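Local structure of DNA translocase coupling protein (Clostridium perfringens, 6O1W) at residues P130-K142 with S267-Q279. The protein probably binds ATP and DNA as the FtsK/SpoIIIE-type coupling protein of plasmid conjugation, this chain being one part of the longer membrane-associated protein. Numbering follows the deposited sequence.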
# COMPACT_ATOMS: atom_id res chain seq x y z
N PRO A 130 -1.17 13.79 -1.95
CA PRO A 130 0.17 13.92 -2.54
C PRO A 130 1.26 12.94 -2.10
O PRO A 130 2.29 12.87 -2.78
CB PRO A 130 0.58 15.36 -2.17
CG PRO A 130 -0.21 15.68 -0.93
CD PRO A 130 -1.50 14.94 -1.06
N HIS A 131 1.07 12.23 -0.97
CA HIS A 131 2.10 11.32 -0.47
C HIS A 131 1.57 9.92 -0.21
O HIS A 131 0.40 9.74 0.13
CB HIS A 131 2.81 11.90 0.77
CG HIS A 131 3.19 13.34 0.60
ND1 HIS A 131 4.09 13.74 -0.39
CD2 HIS A 131 2.74 14.43 1.25
CE1 HIS A 131 4.17 15.05 -0.29
NE2 HIS A 131 3.37 15.52 0.68
N ILE A 132 2.43 8.94 -0.41
CA ILE A 132 2.11 7.51 -0.30
C ILE A 132 3.10 6.79 0.62
O ILE A 132 4.31 6.98 0.50
CB ILE A 132 2.16 6.87 -1.72
CG1 ILE A 132 1.15 7.56 -2.68
CG2 ILE A 132 1.98 5.34 -1.67
CD1 ILE A 132 1.25 7.19 -4.17
N LEU A 133 2.57 5.94 1.48
CA LEU A 133 3.39 5.10 2.33
C LEU A 133 3.01 3.65 1.97
O LEU A 133 1.82 3.28 2.01
CB LEU A 133 3.12 5.39 3.82
CG LEU A 133 3.90 4.50 4.83
CD1 LEU A 133 5.27 5.04 5.09
CD2 LEU A 133 3.18 4.45 6.18
N SER A 134 4.01 2.86 1.60
CA SER A 134 3.82 1.45 1.22
C SER A 134 4.57 0.60 2.21
O SER A 134 5.79 0.74 2.34
CB SER A 134 4.26 1.21 -0.23
OG SER A 134 4.19 -0.16 -0.60
N ALA A 135 3.82 -0.23 2.98
CA ALA A 135 4.38 -1.07 4.02
C ALA A 135 4.17 -2.55 3.77
O ALA A 135 3.10 -2.96 3.36
CB ALA A 135 3.80 -0.69 5.37
N GLY A 136 5.20 -3.33 4.04
CA GLY A 136 5.16 -4.77 3.83
C GLY A 136 6.46 -5.46 4.15
O GLY A 136 7.52 -4.82 4.16
N GLU A 137 6.38 -6.78 4.45
CA GLU A 137 7.52 -7.64 4.76
C GLU A 137 8.39 -7.80 3.53
O GLU A 137 7.90 -7.60 2.42
CB GLU A 137 7.03 -9.02 5.26
CG GLU A 137 6.43 -8.99 6.67
CD GLU A 137 5.63 -10.22 7.08
OE1 GLU A 137 5.94 -11.33 6.59
OE2 GLU A 137 4.69 -10.06 7.90
N THR A 138 9.67 -8.15 3.70
CA THR A 138 10.54 -8.28 2.52
C THR A 138 10.01 -9.41 1.59
O THR A 138 9.59 -10.46 2.07
CB THR A 138 12.03 -8.36 2.91
OG1 THR A 138 12.83 -8.16 1.75
CG2 THR A 138 12.40 -9.64 3.66
N GLY A 139 9.90 -9.10 0.29
CA GLY A 139 9.36 -10.00 -0.73
C GLY A 139 7.87 -9.86 -0.98
O GLY A 139 7.34 -10.49 -1.90
N SER A 140 7.16 -9.00 -0.19
CA SER A 140 5.71 -8.77 -0.30
C SER A 140 5.28 -8.10 -1.59
O SER A 140 4.15 -8.28 -2.02
CB SER A 140 5.21 -7.91 0.86
OG SER A 140 5.91 -6.66 0.91
N GLY A 141 6.15 -7.25 -2.14
CA GLY A 141 5.84 -6.44 -3.31
C GLY A 141 5.67 -4.97 -2.95
O GLY A 141 5.36 -4.14 -3.81
N LYS A 142 5.90 -4.62 -1.66
CA LYS A 142 5.78 -3.24 -1.13
C LYS A 142 6.64 -2.26 -1.97
O LYS A 142 6.19 -1.15 -2.26
CB LYS A 142 6.20 -3.20 0.37
CG LYS A 142 7.29 -2.16 0.66
CD LYS A 142 7.98 -2.33 1.96
CE LYS A 142 9.34 -1.70 1.87
NZ LYS A 142 10.29 -2.58 1.12
N SER A 267 3.73 20.43 0.96
CA SER A 267 3.88 20.25 -0.50
C SER A 267 2.63 19.76 -1.29
O SER A 267 2.76 19.29 -2.45
CB SER A 267 5.06 19.35 -0.82
OG SER A 267 4.75 18.07 -0.28
N ARG A 268 1.45 19.94 -0.71
CA ARG A 268 0.15 19.57 -1.28
C ARG A 268 -0.07 20.12 -2.70
O ARG A 268 -0.41 19.35 -3.59
CB ARG A 268 -0.97 20.11 -0.37
CG ARG A 268 -0.62 20.25 1.11
CD ARG A 268 -1.38 19.22 1.89
NE ARG A 268 -0.47 18.24 2.47
CZ ARG A 268 -0.73 16.94 2.60
NH1 ARG A 268 -1.88 16.44 2.17
NH2 ARG A 268 0.16 16.14 3.16
N ALA A 269 0.14 21.43 -2.90
CA ALA A 269 -0.12 22.18 -4.13
C ALA A 269 1.10 22.38 -5.03
O ALA A 269 0.93 22.82 -6.17
CB ALA A 269 -0.71 23.54 -3.76
N THR A 270 2.30 22.11 -4.53
CA THR A 270 3.57 22.39 -5.23
C THR A 270 4.09 21.28 -6.16
O THR A 270 5.09 21.48 -6.86
CB THR A 270 4.62 22.78 -4.21
OG1 THR A 270 4.82 21.67 -3.35
CG2 THR A 270 4.24 24.02 -3.38
N GLY A 271 3.42 20.12 -6.20
CA GLY A 271 3.85 19.06 -7.10
C GLY A 271 5.16 18.41 -6.69
O GLY A 271 5.95 18.03 -7.54
N ILE A 272 5.40 18.27 -5.38
CA ILE A 272 6.53 17.53 -4.84
C ILE A 272 5.90 16.37 -4.05
O ILE A 272 5.25 16.60 -3.01
CB ILE A 272 7.52 18.38 -4.00
CG1 ILE A 272 7.97 19.66 -4.76
CG2 ILE A 272 8.70 17.51 -3.52
CD1 ILE A 272 8.94 20.55 -4.09
N ASN A 273 6.09 15.13 -4.53
CA ASN A 273 5.48 13.93 -3.97
C ASN A 273 6.44 12.93 -3.34
O ASN A 273 7.45 12.56 -3.94
CB ASN A 273 4.61 13.24 -5.04
CG ASN A 273 3.73 14.21 -5.79
OD1 ASN A 273 3.96 14.50 -6.94
ND2 ASN A 273 2.71 14.74 -5.14
N LEU A 274 6.11 12.51 -2.12
CA LEU A 274 6.91 11.52 -1.37
C LEU A 274 6.28 10.13 -1.50
O LEU A 274 5.08 10.00 -1.24
CB LEU A 274 7.00 11.91 0.12
CG LEU A 274 7.79 13.17 0.41
CD1 LEU A 274 7.49 13.69 1.81
CD2 LEU A 274 9.28 12.96 0.21
N CYS A 275 7.07 9.14 -1.94
CA CYS A 275 6.67 7.73 -2.06
C CYS A 275 7.59 6.99 -1.13
O CYS A 275 8.79 6.84 -1.43
CB CYS A 275 6.77 7.21 -3.49
SG CYS A 275 5.58 7.95 -4.64
N ILE A 276 7.06 6.58 0.02
CA ILE A 276 7.83 5.98 1.11
C ILE A 276 7.58 4.49 1.31
O ILE A 276 6.44 4.07 1.47
CB ILE A 276 7.57 6.74 2.44
CG1 ILE A 276 7.64 8.27 2.27
CG2 ILE A 276 8.53 6.26 3.54
CD1 ILE A 276 6.93 9.04 3.37
N GLY A 277 8.66 3.72 1.38
CA GLY A 277 8.61 2.30 1.71
C GLY A 277 8.99 2.08 3.16
O GLY A 277 9.87 2.77 3.70
N VAL A 278 8.31 1.13 3.82
CA VAL A 278 8.57 0.73 5.20
C VAL A 278 8.49 -0.80 5.31
O VAL A 278 7.46 -1.40 5.01
CB VAL A 278 7.70 1.44 6.28
CG1 VAL A 278 8.20 2.83 6.59
CG2 VAL A 278 6.24 1.50 5.88
N GLN A 279 9.57 -1.42 5.76
CA GLN A 279 9.57 -2.87 5.91
C GLN A 279 8.99 -3.36 7.26
O GLN A 279 8.29 -4.39 7.32
CB GLN A 279 10.98 -3.42 5.71
CG GLN A 279 10.99 -4.93 5.53
CD GLN A 279 12.38 -5.44 5.73
OE1 GLN A 279 12.72 -5.93 6.81
NE2 GLN A 279 13.20 -5.30 4.70
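Strands 132-135 and 272-278 run parallel, their axes 4.7 Å apart at closest and 19° from alignment, joined by five backbone hydrogen bonds from I132 N to L274 O through to G136 N to V278 O. Two side chains extend the pairing beyond its N-terminal end. The imidazole of H131 takes the place of a carbonyl: its ND1 accepts the amide of L274 (N to ND1 2.9 Å) nearly in the ring plane. Turning CG beside the backbone N, anti to the carbonyl carbon (chi1 -46°), lays the ring along the neighbouring strand, where L274 CD1 sits toward the rim of one face in a CH-pi contact and P130 CB lies over the centre of the other. A flat ring with an acceptor at its edge suits this slot. N273 adds a bond from ND2 to P130 O (3.0 Å), reaching a lone pair in the carbonyl plane, while its OD1 is held by R228. The guanidinium of R268 spreads one face over P130 CG, its NH2 bonded to N293 O.

L133 CD1 touches both I276 CG2 and V278 CG2, and small A135 fits tightly beside V278, CB to CG2 3.3 Å. On the face bearing I132 and C275, G277 has no side chain to press on K142 CE, and K142 CD lies 3.2 Å from V278 O. S134 OG donates to K142 O and ties strand to P-loop. That loop makes a type II turn from E137 to S140; G139 and G141, at angles favouring glycine, and K142 contact ATP in another structure of this protein, none being bound here.

Helix 142-155 packs L146 and I149 over S134, I132 and C275, while strands 296-299 and 229-233 flank the pair within the central sheet.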